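Glycosyl hydrolase (Bacteroides ovatus, PDB 3QC2) is a glycosyl hydrolase whose fold is built mainly of antiparallel beta-sheets. Local coordinates at residues A[10-13]-A[14-17]. Residues are numbered along the deposited sequence; the frame is centred on the assembly and turned at random.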
loop_
_atom_site.group_PDB
_atom_site.type_symbol
_atom_site.label_atom_id
_atom_site.label_comp_id
_atom_site.label_asym_id
_atom_site.label_seq_id
_atom_site.Cartn_x
_atom_site.Cartn_y
_atom_site.Cartn_z
ATOM N N LYS A 10 -10.414 4.917 21.399
ATOM C CA LYS A 10 -10.933 6.212 20.925
ATOM C C LYS A 10 -9.991 6.849 19.944
ATOM O O LYS A 10 -8.787 6.893 20.174
ATOM C CB LYS A 10 -11.168 7.187 22.107
ATOM C CG LYS A 10 -12.272 6.767 23.069
ATOM C CD LYS A 10 -12.535 7.847 24.144
ATOM N N LEU A 11 -10.541 7.343 18.848
ATOM C CA LEU A 11 -9.760 8.008 17.830
ATOM C C LEU A 11 -9.889 9.516 17.973
ATOM O O LEU A 11 -10.955 10.018 18.336
ATOM C CB LEU A 11 -10.240 7.611 16.428
ATOM C CG LEU A 11 -10.040 6.167 15.969
ATOM C CD1 LEU A 11 -10.755 5.941 14.644
ATOM C CD2 LEU A 11 -8.566 5.824 15.848
ATOM N N PRO A 12 -8.799 10.251 17.687
ATOM C CA PRO A 12 -8.892 11.701 17.693
ATOM C C PRO A 12 -9.752 12.154 16.487
ATOM O O PRO A 12 -9.892 11.390 15.503
ATOM C CB PRO A 12 -7.441 12.147 17.546
ATOM C CG PRO A 12 -6.769 11.036 16.859
ATOM C CD PRO A 12 -7.448 9.785 17.315
ATOM N N ASP A 13 -10.302 13.377 16.554
ATOM C CA ASP A 13 -11.217 13.885 15.495
ATOM C C ASP A 13 -10.603 14.059 14.088
ATOM O O ASP A 13 -11.338 14.262 13.126
ATOM C CB ASP A 13 -11.919 15.194 15.944
ATOM C CG ASP A 13 -10.940 16.368 16.154
ATOM O OD1 ASP A 13 -9.726 16.233 15.831
ATOM O OD2 ASP A 13 -11.395 17.434 16.652
ATOM N N TRP A 14 -9.278 13.977 13.973
ATOM C CA TRP A 14 -8.606 14.102 12.644
ATOM C C TRP A 14 -8.430 12.757 11.904
ATOM O O TRP A 14 -8.273 12.731 10.690
ATOM C CB TRP A 14 -7.241 14.796 12.786
ATOM C CG TRP A 14 -6.288 14.099 13.720
ATOM C CD1 TRP A 14 -6.049 14.409 15.036
ATOM C CD2 TRP A 14 -5.446 12.984 13.414
ATOM N NE1 TRP A 14 -5.109 13.549 15.562
ATOM C CE2 TRP A 14 -4.725 12.666 14.586
ATOM C CE3 TRP A 14 -5.223 12.228 12.264
ATOM C CZ2 TRP A 14 -3.807 11.626 14.634
ATOM C CZ3 TRP A 14 -4.318 11.196 12.317
ATOM C CH2 TRP A 14 -3.620 10.901 13.493
ATOM N N ALA A 15 -8.456 11.654 12.648
ATOM C CA ALA A 15 -8.228 10.316 12.077
ATOM C C ALA A 15 -9.458 9.714 11.381
ATOM O O ALA A 15 -10.579 10.071 11.677
ATOM C CB ALA A 15 -7.728 9.357 13.181
ATOM N N PHE A 16 -9.199 8.799 10.442
ATOM C CA PHE A 16 -10.247 8.054 9.742
ATOM C C PHE A 16 -10.562 6.826 10.574
ATOM O O PHE A 16 -9.644 6.180 11.106
ATOM C CB PHE A 16 -9.764 7.578 8.354
ATOM C CG PHE A 16 -9.599 8.685 7.342
ATOM C CD1 PHE A 16 -8.484 9.517 7.371
ATOM C CD2 PHE A 16 -10.546 8.877 6.340
ATOM C CE1 PHE A 16 -8.326 10.537 6.429
ATOM C CE2 PHE A 16 -10.390 9.891 5.395
ATOM C CZ PHE A 16 -9.280 10.719 5.440
ATOM N N GLY A 17 -11.838 6.486 10.687
ATOM C CA GLY A 17 -12.237 5.288 11.421
ATOM C C GLY A 17 -13.479 5.458 12.270
ATOM O O GLY A 17 -13.916 6.571 12.516
HETATM O O HOH W 1 -12.254 10.473 14.446
#
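Pro-12 to Ala-15 form a type I beta turn, closed by a hydrogen bond of 3.2 Å from Ala-15 N to Pro-12 O, with the donor well above the carbonyl plane. The bond is fairly straight at the hydrogen, 153°, and a water donates to the same Pro-12 O at 2.7 Å and, by a longer bond of 3.3 Å, to Ala-15 O, so the Pro-12 carbonyl is gripped by two donors and the water links the two carbonyls at the ends of the turn.

Proline suits the first position because that place gives the turn only its carbonyl O, so the missing N-H costs nothing; Asp-13 and Trp-14 take the turn's backbone angles. The proline also offers CB and CG as an apolar surface to Trp-14: Pro-12 CG sits over one face of the indole, toward its rim, 3.3 Å from Trp-14 NE1 and 3.1 Å above the ring plane, consistent with a CH-pi contact. The indole reaches it because Trp-14 CG lies between the backbone N and the carbonyl carbon (chi1 58°), which folds the ring back beneath the proline. The methyl of Ala-15 borders the same face and, being small, leaves room for Pro-12 CG at 4.2 Å from Ala-15 CB. Further up the arms, Leu-11 CD1 rests 3.6 Å from Gly-17 CA, where the absence of a side chain permits the approach; the positive phi of Gly-17, 140°, also favours glycine.

The turn belongs to the N-terminal loop that precedes strand 37-39. Leu-302 touches Leu-11, Pro-12 and Trp-14, while Trp-14 also packs on strands 260-268 and 283-290, through Val-262, Gln-287 and Leu-289, fastening this surface loop against the sheet.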